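Local coordinates for protein 4-hydroxybutyrate CoA-transferase (Porphyromonas gingivalis, PDB 3D3U) that probably transfers coenzyme A between acyl-CoA thioesters and small carboxylates such as acetate or 4-hydroxybutyrate, at residues A[27-32]-A[139-144]; A[118-123]-A[147-152]; A[151-156]-A[174-179]; A[155-160]-A[182-187]. All coordinates share one frame; numbering follows the deposited sequence.

In the fold
All four contacts lie in the N-terminal part of the chain and belong to one parallel sheet or its loops. Strands 27-30, 119-125, 151-157 and 176-180 stand side by side there in that order. Interaction 1 brings the start of helix 142-148 to the end of strand 27-30. Interaction 2 pairs strands 119-125 and 151-157, and interaction 3 adds edge strand 176-180. Interaction 4 joins the loops that follow the last two strands. The centres of interactions 1 and 2 are about 8 Å apart, those of 2 and 3 about 9 Å. Probable hydrogen bonds join neighbouring strands, including Val-29 O to Val-121 N and Ala-120 O to Val-153 N.

Interaction 1: residues A[27-32]-A[139-144]; sequences KVVFGH and CDYTKA
Tyr-141 reaches across to strand 27-30, where its OH gives a hydrogen bond to Phe-30 O at 2.9 Å. The position of this hydroxyl is uncertain in the model. The ring gets there because CG sits between the backbone N and the carbonyl carbon (chi1 64°). The aromatic contact is with His-32. The two ring centres are 4.7 Å apart and the planes are inclined at 46°, an oblique pairing. Tyr-141 CE2 lies over one face of the imidazole, near its rim. Asp-140 meets the same imidazole at its edge. Asp-140 OD2 lies in the ring plane, 3.2 Å from His-32 CE1, and the carboxylate stands nearly at right angles to the ring (84°). Apolar packing completes the contact. Val-29 CG1 meets the edge of the tyrosine ring, 3.8 Å from Tyr-141 CE1, and Thr-142 CB rests against Gly-31 CA at 3.5 Å. Asp-140 also caps helix 142-148 by accepting from Thr-142 N, though its OD1 is less surely placed. Ser-138 OG bonds to both Asp-140 OD2 and His-32 O. The buried imidazole therefore lies beside a carboxylate that probably polarises it. Tyr-141, just before the helix, probably links it to the strand end.

Interaction 2: residues A[118-123]-A[147-152]; sequences DVAVVQ and ECAPVV
Ala-120 pairs in parallel with Val-152, their CA atoms 4.8 Å apart, and the pairing is looser at Val-119 and Val-151. The firm bond is Ala-120 N to Val-151 O, 3.0 Å long with an angle of 151° at the hydrogen. Val-119 CA also points its hydrogen at this oxygen, a CH...O contact. Nearer the strand starts, Val-151 N reaches Asp-118 O at 3.3 Å, a weak and bent bond. Pro-150 CD sits at the same distance, 3.3 Å, from Asp-118 O. The side chains alternate between the two sides of the sheet. On one, Val-119 CB and Val-151 CB lie 4.1 Å apart. On the other, Ala-120 CB meets Ala-149 CB at 3.6 Å; Ala-149 comes from the turn between helix and strand. Val-152 CG1 is anti to its own N (chi1 -178°) and packs 3.8 Å from Ala-120 O. Leu-117 also touches Ala-149. The chain leaves strand 119-125, passes through the short strand 132-134 and helix 142-148, and returns as strand 151-157, parallel and adjacent to the first. This is the beta-alpha-beta crossover of a Rossmann-like sheet.

Interaction 3: residues A[151-156]-A[174-179]; sequences VVVAEV and LTHIIE
Val-153 to Val-156 pair in parallel with His-176 to Glu-179, the short strand axes 4.5 Å apart and inclined at 21°, with backbone bonds that include Ala-154 N to His-176 O and Ile-178 N to Ala-154 O. Thr-175 extends this pairing before its strand begins. Thr-175 OG1 accepts from Val-152 N at 3.1 Å, in a nearly straight bond (163°), and Thr-175 N donates to Val-152 O at 3.1 Å. The hydroxyl reaches Val-152 N with OG1 turned beside the Thr-175 N and anti to its carbonyl carbon (chi1 -48°). On the sheet side of Val-153, His-176 and Ile-178, Val-153 CG1 meets Ile-178 CD1 at 3.5 Å. Val-151 CG1 lies at the edge of the His-176 ring, 4.1 Å from His-176 CE1. Residues of helices 14-21 and 38-46, among them Ala-17 and Phe-40, pack on this side. Glu-155 points there too, and its carboxylate is held by Phe-40 N and Arg-39. On the reverse side, Ala-154 CB sits against Leu-174 CG at 3.7 Å. Farther along, the methyls Val-156 CG2 and Ile-177 CG2 touch. Glu-179 takes its polar partners, Tyr-7 and Arg-8, from helix 4-10. The side-chain packing is thus mostly aliphatic, and both carboxylates find partners outside the two strands. The Thr-175 hydroxyl does the work of a backbone carbonyl for Val-152 N.

Interaction 4: residues A[155-160]-A[182-187]; sequences EVNKQM and EPIAEV
Asn-157 makes an Asx turn where strand 151-157 ends, and its amide bridges to Glu-182 in the loop after strand 176-180. Asn-157 OD1 accepts from Gln-159 N at 2.8 Å, the donor standing well above the plane of the side-chain carbonyl. Asn-157 ND2 gives its hydrogen to Glu-182 O at 2.9 Å, with an angle of 160° at the hydrogen. That oxygen lies close to the amide plane and the bond enters in the plane of the Glu-182 carbonyl. The amide is therefore fixed in rotation by one bond at each end. With CG anti to the backbone N (chi1 -163°), the group faces the second loop. Met-160 N closes the turn on Asn-157 O at 3.1 Å. Gln-159 bends at chi2 and lays its chain along Pro-183, Gln-159 CG lying 3.6 Å from Pro-183 CA. Its NE2 has a weak bond to Asp-181. Ile-184 CG1 lies 3.9 Å from Gln-159 O, and its CD1 end turns to the Met-160 thioether, crossing it at about a right angle. The closeness of those two tips is doubtful in the model. Glu-182 forms a salt bridge with Arg-39, which also holds Glu-155. Further on, Ala-185 and Glu-186 bond to Tyr-278 and Lys-275. In Rossmann-like folds the loops at the C-terminal ends of the parallel strands lie together at one end of the sheet, and these two loops sit there.

Interaction 1: residues A[27-32]-A[139-144]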
loop_
_atom_site.group_PDB
_atom_site.type_symbol
_atom_site.label_atom_id
_atom_site.label_comp_id
_atom_site.label_asym_id
_atom_site.label_seq_id
_atom_site.Cartn_x
_atom_site.Cartn_y
_atom_site.Cartn_z
ATOM N N LYS A 27 -18.598 6.382 15.716
ATOM C CA LYS A 27 -17.451 6.453 14.838
ATOM C C LYS A 27 -17.363 5.266 13.899
ATOM O O LYS A 27 -17.590 4.145 14.315
ATOM C CB LYS A 27 -16.236 6.353 15.694
ATOM C CG LYS A 27 -16.311 7.317 16.799
ATOM C CD LYS A 27 -15.702 6.764 18.064
ATOM C CE LYS A 27 -14.857 7.853 18.764
ATOM N NZ LYS A 27 -15.565 9.162 18.937
ATOM N N VAL A 28 -16.948 5.468 12.653
ATOM C CA VAL A 28 -17.031 4.415 11.683
ATOM C C VAL A 28 -15.730 4.392 11.021
ATOM O O VAL A 28 -15.071 5.432 11.018
ATOM C CB VAL A 28 -18.202 4.703 10.686
ATOM C CG1 VAL A 28 -19.096 5.782 11.225
ATOM C CG2 VAL A 28 -17.784 5.018 9.327
ATOM N N VAL A 29 -15.340 3.256 10.438
ATOM C CA VAL A 29 -14.073 3.151 9.683
ATOM C C VAL A 29 -14.418 2.579 8.314
ATOM O O VAL A 29 -15.185 1.617 8.222
ATOM C CB VAL A 29 -13.005 2.176 10.454
ATOM C CG1 VAL A 29 -11.850 1.751 9.558
ATOM C CG2 VAL A 29 -12.404 2.783 11.752
ATOM N N PHE A 30 -13.879 3.117 7.221
ATOM C CA PHE A 30 -14.189 2.506 5.877
ATOM C C PHE A 30 -13.033 1.736 5.387
ATOM O O PHE A 30 -11.905 2.152 5.590
ATOM C CB PHE A 30 -14.395 3.553 4.822
ATOM C CG PHE A 30 -15.691 4.358 4.958
ATOM C CD1 PHE A 30 -15.927 5.467 4.079
ATOM C CD2 PHE A 30 -16.676 4.009 5.896
ATOM C CE1 PHE A 30 -17.046 6.214 4.135
ATOM C CE2 PHE A 30 -17.842 4.731 5.933
ATOM C CZ PHE A 30 -18.030 5.861 5.057
ATOM N N GLY A 31 -13.255 0.607 4.725
ATOM C CA GLY A 31 -12.110 -0.267 4.216
ATOM C C GLY A 31 -11.468 0.567 3.140
ATOM O O GLY A 31 -12.091 1.588 2.688
ATOM N N HIS A 32 -10.236 0.270 2.720
ATOM C CA HIS A 32 -9.699 1.380 1.864
ATOM C C HIS A 32 -9.272 1.054 0.496
ATOM O O HIS A 32 -9.353 -0.058 0.165
ATOM C CB HIS A 32 -8.716 2.348 2.587
ATOM C CG HIS A 32 -7.288 1.927 2.466
ATOM N ND1 HIS A 32 -6.926 0.585 2.474
ATOM C CD2 HIS A 32 -6.152 2.649 2.272
ATOM C CE1 HIS A 32 -5.602 0.519 2.316
ATOM N NE2 HIS A 32 -5.120 1.748 2.178
ATOM N N CYS A 139 -6.629 -5.996 2.379
ATOM C CA CYS A 139 -6.663 -6.669 3.647
ATOM C C CYS A 139 -6.290 -5.586 4.674
ATOM O O CYS A 139 -7.077 -5.247 5.587
ATOM C CB CYS A 139 -5.632 -7.739 3.597
ATOM S SG CYS A 139 -5.930 -8.845 4.921
ATOM N N ASP A 140 -5.099 -5.001 4.403
ATOM C CA ASP A 140 -4.431 -3.959 5.155
ATOM C C ASP A 140 -4.966 -3.666 6.521
ATOM O O ASP A 140 -4.657 -4.432 7.443
ATOM C CB ASP A 140 -4.349 -2.720 4.315
ATOM C CG ASP A 140 -5.627 -2.411 3.699
ATOM O OD1 ASP A 140 -6.559 -1.965 4.438
ATOM O OD2 ASP A 140 -5.798 -2.627 2.474
ATOM N N TYR A 141 -5.734 -2.590 6.689
ATOM C CA TYR A 141 -6.214 -2.243 8.077
ATOM C C TYR A 141 -7.667 -2.574 8.166
ATOM O O TYR A 141 -8.295 -2.512 9.255
ATOM C CB TYR A 141 -6.064 -0.785 8.440
ATOM C CG TYR A 141 -6.899 0.134 7.583
ATOM C CD1 TYR A 141 -8.209 0.396 7.862
ATOM C CD2 TYR A 141 -6.352 0.838 6.549
ATOM C CE1 TYR A 141 -8.930 1.281 7.098
ATOM C CE2 TYR A 141 -7.105 1.746 5.797
ATOM C CZ TYR A 141 -8.359 1.940 6.085
ATOM O OH TYR A 141 -9.054 2.832 5.330
ATOM N N THR A 142 -8.181 -2.849 6.974
ATOM C CA THR A 142 -9.538 -3.105 6.844
ATOM C C THR A 142 -9.952 -4.452 7.474
ATOM O O THR A 142 -11.052 -4.572 7.960
ATOM C CB THR A 142 -10.063 -2.875 5.386
ATOM O OG1 THR A 142 -10.910 -3.971 5.067
ATOM C CG2 THR A 142 -8.994 -2.971 4.277
ATOM N N LYS A 143 -9.139 -5.472 7.539
ATOM C CA LYS A 143 -9.677 -6.646 8.152
ATOM C C LYS A 143 -9.585 -6.547 9.669
ATOM O O LYS A 143 -10.482 -7.075 10.417
ATOM C CB LYS A 143 -8.913 -7.835 7.686
ATOM C CG LYS A 143 -8.998 -9.057 8.511
ATOM C CD LYS A 143 -8.547 -10.199 7.697
ATOM C CE LYS A 143 -9.182 -11.488 8.152
ATOM N NZ LYS A 143 -8.496 -12.033 9.335
ATOM N N ALA A 144 -8.518 -5.908 10.164
ATOM C CA ALA A 144 -8.426 -5.704 11.580
ATOM C C ALA A 144 -9.607 -4.892 12.090
ATOM O O ALA A 144 -10.137 -5.095 13.183
ATOM C CB ALA A 144 -7.226 -5.010 11.855
#

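Interaction 2: residues A[118-123]-A[147-152]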
loop_
_atom_site.group_PDB
_atom_site.type_symbol
_atom_site.label_atom_id
_atom_site.label_comp_id
_atom_site.label_asym_id
_atom_site.label_seq_id
_atom_site.Cartn_x
_atom_site.Cartn_y
_atom_site.Cartn_z
ATOM N N ASP A 118 -16.879 1.743 16.237
ATOM C CA ASP A 118 -18.109 1.125 16.555
ATOM C C ASP A 118 -18.625 0.230 15.383
ATOM O O ASP A 118 -19.183 -0.896 15.627
ATOM C CB ASP A 118 -19.131 2.258 16.847
ATOM C CG ASP A 118 -18.949 2.894 18.225
ATOM O OD1 ASP A 118 -18.631 2.126 19.222
ATOM O OD2 ASP A 118 -19.106 4.157 18.385
ATOM N N VAL A 119 -18.523 0.772 14.150
ATOM C CA VAL A 119 -18.935 0.081 12.931
ATOM C C VAL A 119 -17.800 0.090 11.910
ATOM O O VAL A 119 -17.212 1.116 11.675
ATOM C CB VAL A 119 -20.269 0.695 12.285
ATOM C CG1 VAL A 119 -20.501 2.067 12.700
ATOM C CG2 VAL A 119 -20.300 0.624 10.716
ATOM N N ALA A 120 -17.530 -1.040 11.294
ATOM C CA ALA A 120 -16.585 -1.128 10.221
ATOM C C ALA A 120 -17.339 -1.277 8.889
ATOM O O ALA A 120 -18.081 -2.219 8.707
ATOM C CB ALA A 120 -15.625 -2.355 10.483
ATOM N N VAL A 121 -17.174 -0.361 7.952
ATOM C CA VAL A 121 -17.865 -0.497 6.671
ATOM C C VAL A 121 -16.907 -0.937 5.582
ATOM O O VAL A 121 -16.092 -0.152 5.218
ATOM C CB VAL A 121 -18.531 0.789 6.225
ATOM C CG1 VAL A 121 -19.113 0.668 4.806
ATOM C CG2 VAL A 121 -19.606 1.016 7.125
ATOM N N VAL A 122 -17.016 -2.166 5.064
ATOM C CA VAL A 122 -16.091 -2.743 4.130
ATOM C C VAL A 122 -16.763 -3.215 2.871
ATOM O O VAL A 122 -17.985 -3.444 2.802
ATOM C CB VAL A 122 -15.377 -3.995 4.704
ATOM C CG1 VAL A 122 -14.677 -3.700 6.013
ATOM C CG2 VAL A 122 -16.333 -5.142 4.882
ATOM N N GLN A 123 -15.947 -3.453 1.854
ATOM C CA GLN A 123 -16.533 -3.952 0.618
ATOM C C GLN A 123 -16.052 -5.368 0.334
ATOM O O GLN A 123 -15.050 -5.464 -0.218
ATOM C CB GLN A 123 -16.150 -2.998 -0.535
ATOM C CG GLN A 123 -16.585 -3.472 -1.868
ATOM C CD GLN A 123 -16.420 -2.415 -2.941
ATOM O OE1 GLN A 123 -15.516 -1.589 -2.895
ATOM N NE2 GLN A 123 -17.267 -2.469 -3.936
ATOM N N GLU A 147 -12.641 -7.021 12.334
ATOM C CA GLU A 147 -12.525 -7.775 13.596
ATOM C C GLU A 147 -12.778 -7.024 14.901
ATOM O O GLU A 147 -12.972 -7.660 15.872
ATOM C CB GLU A 147 -11.145 -8.433 13.739
ATOM C CG GLU A 147 -10.978 -9.790 13.155
ATOM C CD GLU A 147 -9.551 -9.978 12.708
ATOM O OE1 GLU A 147 -9.445 -10.567 11.615
ATOM O OE2 GLU A 147 -8.547 -9.559 13.398
ATOM N N CYS A 148 -12.692 -5.710 14.929
ATOM C CA CYS A 148 -12.746 -4.955 16.203
ATOM C C CYS A 148 -14.046 -4.123 16.370
ATOM O O CYS A 148 -14.214 -3.412 17.354
ATOM C CB CYS A 148 -11.487 -4.064 16.334
ATOM S SG CYS A 148 -10.022 -4.964 16.947
ATOM N N ALA A 149 -14.912 -4.173 15.359
ATOM C CA ALA A 149 -16.140 -3.466 15.310
ATOM C C ALA A 149 -17.222 -4.475 15.720
ATOM O O ALA A 149 -17.300 -5.545 15.116
ATOM C CB ALA A 149 -16.372 -3.020 13.924
ATOM N N PRO A 150 -18.061 -4.144 16.737
ATOM C CA PRO A 150 -19.333 -4.885 16.991
ATOM C C PRO A 150 -20.392 -4.809 15.892
ATOM O O PRO A 150 -21.367 -5.532 15.999
ATOM C CB PRO A 150 -19.903 -4.240 18.275
ATOM C CG PRO A 150 -19.209 -2.937 18.472
ATOM C CD PRO A 150 -17.895 -3.046 17.742
ATOM N N VAL A 151 -20.272 -3.942 14.889
ATOM C CA VAL A 151 -21.270 -3.919 13.818
ATOM C C VAL A 151 -20.437 -3.768 12.592
ATOM O O VAL A 151 -19.605 -2.808 12.489
ATOM C CB VAL A 151 -22.105 -2.645 13.887
ATOM C CG1 VAL A 151 -22.962 -2.437 12.625
ATOM C CG2 VAL A 151 -22.922 -2.618 15.079
ATOM N N VAL A 152 -20.654 -4.654 11.639
ATOM C CA VAL A 152 -19.884 -4.643 10.398
ATOM C C VAL A 152 -20.804 -4.540 9.162
ATOM O O VAL A 152 -21.646 -5.425 8.880
ATOM C CB VAL A 152 -19.091 -5.967 10.310
ATOM C CG1 VAL A 152 -18.233 -6.018 9.064
ATOM C CG2 VAL A 152 -18.304 -6.091 11.481
#

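Interaction 3: residues A[151-156]-A[174-179]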
loop_
_atom_site.group_PDB
_atom_site.type_symbol
_atom_site.label_atom_id
_atom_site.label_comp_id
_atom_site.label_asym_id
_atom_site.label_seq_id
_atom_site.Cartn_x
_atom_site.Cartn_y
_atom_site.Cartn_z
ATOM N N VAL A 151 -20.272 -3.942 14.889
ATOM C CA VAL A 151 -21.270 -3.919 13.818
ATOM C C VAL A 151 -20.437 -3.768 12.592
ATOM O O VAL A 151 -19.605 -2.808 12.489
ATOM C CB VAL A 151 -22.105 -2.645 13.887
ATOM C CG1 VAL A 151 -22.962 -2.437 12.625
ATOM C CG2 VAL A 151 -22.922 -2.618 15.079
ATOM N N VAL A 152 -20.654 -4.654 11.639
ATOM C CA VAL A 152 -19.884 -4.643 10.398
ATOM C C VAL A 152 -20.804 -4.540 9.162
ATOM O O VAL A 152 -21.646 -5.425 8.880
ATOM C CB VAL A 152 -19.091 -5.967 10.310
ATOM C CG1 VAL A 152 -18.233 -6.018 9.064
ATOM C CG2 VAL A 152 -18.304 -6.091 11.481
ATOM N N VAL A 153 -20.645 -3.486 8.387
ATOM C CA VAL A 153 -21.519 -3.344 7.236
ATOM C C VAL A 153 -20.764 -3.743 5.953
ATOM O O VAL A 153 -19.853 -3.053 5.561
ATOM C CB VAL A 153 -21.962 -1.926 7.156
ATOM C CG1 VAL A 153 -22.921 -1.753 6.004
ATOM C CG2 VAL A 153 -22.616 -1.493 8.479
ATOM N N ALA A 154 -21.109 -4.830 5.283
ATOM C CA ALA A 154 -20.284 -5.222 4.172
ATOM C C ALA A 154 -21.062 -5.047 2.866
ATOM O O ALA A 154 -22.181 -5.563 2.787
ATOM C CB ALA A 154 -19.934 -6.608 4.306
ATOM N N GLU A 155 -20.502 -4.382 1.849
ATOM C CA GLU A 155 -21.186 -4.310 0.614
ATOM C C GLU A 155 -20.733 -5.533 -0.053
ATOM O O GLU A 155 -19.574 -5.745 -0.268
ATOM C CB GLU A 155 -20.701 -3.130 -0.217
ATOM C CG GLU A 155 -21.053 -1.726 0.269
ATOM C CD GLU A 155 -20.414 -0.554 -0.588
ATOM O OE1 GLU A 155 -20.487 0.648 -0.100
ATOM O OE2 GLU A 155 -19.871 -0.744 -1.752
ATOM N N VAL A 156 -21.652 -6.386 -0.408
ATOM C CA VAL A 156 -21.282 -7.629 -1.122
ATOM C C VAL A 156 -21.167 -7.467 -2.665
ATOM O O VAL A 156 -22.149 -7.279 -3.380
ATOM C CB VAL A 156 -22.171 -8.790 -0.696
ATOM C CG1 VAL A 156 -21.876 -10.034 -1.580
ATOM C CG2 VAL A 156 -21.940 -9.039 0.793
ATOM N N LEU A 174 -21.147 -10.500 9.590
ATOM C CA LEU A 174 -21.719 -9.357 8.917
ATOM C C LEU A 174 -23.099 -9.035 9.461
ATOM O O LEU A 174 -23.935 -9.885 9.544
ATOM C CB LEU A 174 -21.807 -9.663 7.416
ATOM C CG LEU A 174 -20.546 -9.489 6.537
ATOM C CD1 LEU A 174 -19.339 -9.872 7.230
ATOM C CD2 LEU A 174 -20.656 -10.255 5.209
ATOM N N THR A 175 -23.304 -7.804 9.884
ATOM C CA THR A 175 -24.575 -7.370 10.472
ATOM C C THR A 175 -25.589 -6.974 9.431
ATOM O O THR A 175 -26.758 -7.264 9.595
ATOM C CB THR A 175 -24.337 -6.109 11.283
ATOM O OG1 THR A 175 -23.218 -6.327 12.118
ATOM C CG2 THR A 175 -25.417 -5.862 12.250
ATOM N N HIS A 176 -25.150 -6.199 8.435
ATOM C CA HIS A 176 -25.997 -5.744 7.364
ATOM C C HIS A 176 -25.230 -6.018 6.070
ATOM O O HIS A 176 -23.993 -5.776 5.998
ATOM C CB HIS A 176 -26.338 -4.253 7.497
ATOM C CG HIS A 176 -26.807 -3.838 8.868
ATOM N ND1 HIS A 176 -25.949 -3.341 9.838
ATOM C CD2 HIS A 176 -28.049 -3.809 9.413
ATOM C CE1 HIS A 176 -26.636 -3.062 10.930
ATOM N NE2 HIS A 176 -27.915 -3.326 10.701
ATOM N N ILE A 177 -25.926 -6.571 5.069
ATOM C CA ILE A 177 -25.263 -6.885 3.819
ATOM C C ILE A 177 -25.975 -6.105 2.784
ATOM O O ILE A 177 -27.188 -6.146 2.717
ATOM C CB ILE A 177 -25.420 -8.400 3.488
ATOM C CG1 ILE A 177 -24.569 -9.231 4.398
ATOM C CG2 ILE A 177 -25.070 -8.753 1.988
ATOM C CD1 ILE A 177 -25.079 -10.541 4.348
ATOM N N ILE A 178 -25.220 -5.441 1.947
ATOM C CA ILE A 178 -25.786 -4.609 0.930
ATOM C C ILE A 178 -25.328 -5.245 -0.362
ATOM O O ILE A 178 -24.258 -4.909 -0.869
ATOM C CB ILE A 178 -25.204 -3.249 1.061
ATOM C CG1 ILE A 178 -25.651 -2.686 2.382
ATOM C CG2 ILE A 178 -25.733 -2.353 0.052
ATOM C CD1 ILE A 178 -24.713 -1.657 3.001
ATOM N N GLU A 179 -26.102 -6.200 -0.896
ATOM C CA GLU A 179 -25.643 -6.848 -2.142
ATOM C C GLU A 179 -25.534 -5.860 -3.252
ATOM O O GLU A 179 -26.494 -5.217 -3.564
ATOM C CB GLU A 179 -26.444 -8.052 -2.653
ATOM C CG GLU A 179 -27.772 -8.341 -2.098
ATOM C CD GLU A 179 -27.928 -9.844 -2.117
ATOM O OE1 GLU A 179 -28.991 -10.380 -1.737
ATOM O OE2 GLU A 179 -26.953 -10.497 -2.547
#

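Interaction 4: residues A[155-160]-A[182-187]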
loop_
_atom_site.group_PDB
_atom_site.type_symbol
_atom_site.label_atom_id
_atom_site.label_comp_id
_atom_site.label_asym_id
_atom_site.label_seq_id
_atom_site.Cartn_x
_atom_site.Cartn_y
_atom_site.Cartn_z
ATOM N N GLU A 155 -20.502 -4.382 1.849
ATOM C CA GLU A 155 -21.186 -4.310 0.614
ATOM C C GLU A 155 -20.733 -5.533 -0.053
ATOM O O GLU A 155 -19.574 -5.745 -0.268
ATOM C CB GLU A 155 -20.701 -3.130 -0.217
ATOM C CG GLU A 155 -21.053 -1.726 0.269
ATOM C CD GLU A 155 -20.414 -0.554 -0.588
ATOM O OE1 GLU A 155 -20.487 0.648 -0.100
ATOM O OE2 GLU A 155 -19.871 -0.744 -1.752
ATOM N N VAL A 156 -21.652 -6.386 -0.408
ATOM C CA VAL A 156 -21.282 -7.629 -1.122
ATOM C C VAL A 156 -21.167 -7.467 -2.665
ATOM O O VAL A 156 -22.149 -7.279 -3.380
ATOM C CB VAL A 156 -22.171 -8.790 -0.696
ATOM C CG1 VAL A 156 -21.876 -10.034 -1.580
ATOM C CG2 VAL A 156 -21.940 -9.039 0.793
ATOM N N ASN A 157 -19.946 -7.499 -3.162
ATOM C CA ASN A 157 -19.814 -7.110 -4.495
ATOM C C ASN A 157 -19.540 -8.298 -5.413
ATOM O O ASN A 157 -18.543 -9.083 -5.255
ATOM C CB ASN A 157 -18.817 -6.008 -4.615
ATOM C CG ASN A 157 -18.927 -5.290 -5.927
ATOM O OD1 ASN A 157 -19.553 -5.807 -6.890
ATOM N ND2 ASN A 157 -18.280 -4.122 -6.023
ATOM N N LYS A 158 -20.502 -8.462 -6.337
ATOM C CA LYS A 158 -20.435 -9.504 -7.383
ATOM C C LYS A 158 -19.208 -9.302 -8.281
ATOM O O LYS A 158 -18.706 -10.258 -8.829
ATOM C CB LYS A 158 -21.770 -9.693 -8.157
ATOM C CG LYS A 158 -22.702 -10.627 -7.327
ATOM C CD LYS A 158 -23.959 -11.274 -8.011
ATOM C CE LYS A 158 -24.921 -11.976 -6.952
ATOM N NZ LYS A 158 -24.868 -11.270 -5.578
ATOM N N GLN A 159 -18.699 -8.062 -8.346
ATOM C CA GLN A 159 -17.486 -7.747 -9.075
ATOM C C GLN A 159 -16.178 -7.871 -8.231
ATOM O O GLN A 159 -15.078 -7.974 -8.823
ATOM C CB GLN A 159 -17.574 -6.321 -9.616
ATOM C CG GLN A 159 -17.333 -6.150 -11.096
ATOM C CD GLN A 159 -18.641 -5.930 -11.747
ATOM O OE1 GLN A 159 -18.818 -5.053 -12.632
ATOM N NE2 GLN A 159 -19.640 -6.693 -11.258
ATOM N N MET A 160 -16.251 -7.811 -6.890
ATOM C CA MET A 160 -15.005 -7.862 -6.048
ATOM C C MET A 160 -14.369 -9.222 -6.247
ATOM O O MET A 160 -15.051 -10.209 -6.032
ATOM C CB MET A 160 -15.298 -7.684 -4.532
ATOM C CG MET A 160 -14.030 -7.766 -3.670
ATOM S SD MET A 160 -12.777 -6.441 -4.071
ATOM C CE MET A 160 -13.546 -4.971 -3.524
ATOM N N GLU A 182 -21.063 -3.739 -9.343
ATOM C CA GLU A 182 -20.412 -2.477 -9.684
ATOM C C GLU A 182 -18.883 -2.696 -9.754
ATOM O O GLU A 182 -18.293 -3.268 -8.838
ATOM C CB GLU A 182 -20.842 -1.299 -8.763
ATOM C CG GLU A 182 -21.976 -0.407 -9.319
ATOM C CD GLU A 182 -21.671 1.173 -9.375
ATOM O OE1 GLU A 182 -20.986 1.814 -8.445
ATOM O OE2 GLU A 182 -22.179 1.836 -10.378
ATOM N N PRO A 183 -18.259 -2.240 -10.850
ATOM C CA PRO A 183 -16.847 -2.547 -11.167
ATOM C C PRO A 183 -15.862 -1.867 -10.200
ATOM O O PRO A 183 -16.036 -0.719 -9.788
ATOM C CB PRO A 183 -16.670 -1.949 -12.552
ATOM C CG PRO A 183 -17.668 -0.792 -12.615
ATOM C CD PRO A 183 -18.856 -1.310 -11.846
ATOM N N ILE A 184 -14.812 -2.569 -9.823
ATOM C CA ILE A 184 -13.968 -2.124 -8.780
ATOM C C ILE A 184 -13.172 -0.964 -9.311
ATOM O O ILE A 184 -12.464 -1.130 -10.230
ATOM C CB ILE A 184 -13.168 -3.337 -8.442
ATOM C CG1 ILE A 184 -14.114 -4.307 -7.727
ATOM C CG2 ILE A 184 -11.883 -2.977 -7.692
ATOM C CD1 ILE A 184 -14.251 -4.094 -6.223
ATOM N N ALA A 185 -13.315 0.229 -8.758
ATOM C CA ALA A 185 -12.528 1.375 -9.224
ATOM C C ALA A 185 -11.192 0.962 -9.704
ATOM O O ALA A 185 -10.529 0.121 -9.084
ATOM C CB ALA A 185 -12.290 2.350 -8.108
ATOM N N GLU A 186 -10.770 1.593 -10.783
ATOM C CA GLU A 186 -9.476 1.221 -11.401
ATOM C C GLU A 186 -8.503 2.369 -11.382
ATOM O O GLU A 186 -8.934 3.466 -11.493
ATOM C CB GLU A 186 -9.676 0.663 -12.840
ATOM C CG GLU A 186 -10.652 1.397 -13.775
ATOM C CD GLU A 186 -10.987 0.575 -15.029
ATOM O OE1 GLU A 186 -12.173 0.652 -15.450
ATOM O OE2 GLU A 186 -10.096 -0.175 -15.602
ATOM N N VAL A 187 -7.212 2.157 -11.221
ATOM C CA VAL A 187 -6.298 3.284 -11.417
ATOM C C VAL A 187 -5.213 2.883 -12.375
ATOM O O VAL A 187 -4.447 1.958 -12.098
ATOM C CB VAL A 187 -5.790 3.892 -10.080
ATOM C CG1 VAL A 187 -6.377 3.164 -8.873
ATOM C CG2 VAL A 187 -4.237 4.064 -10.032
#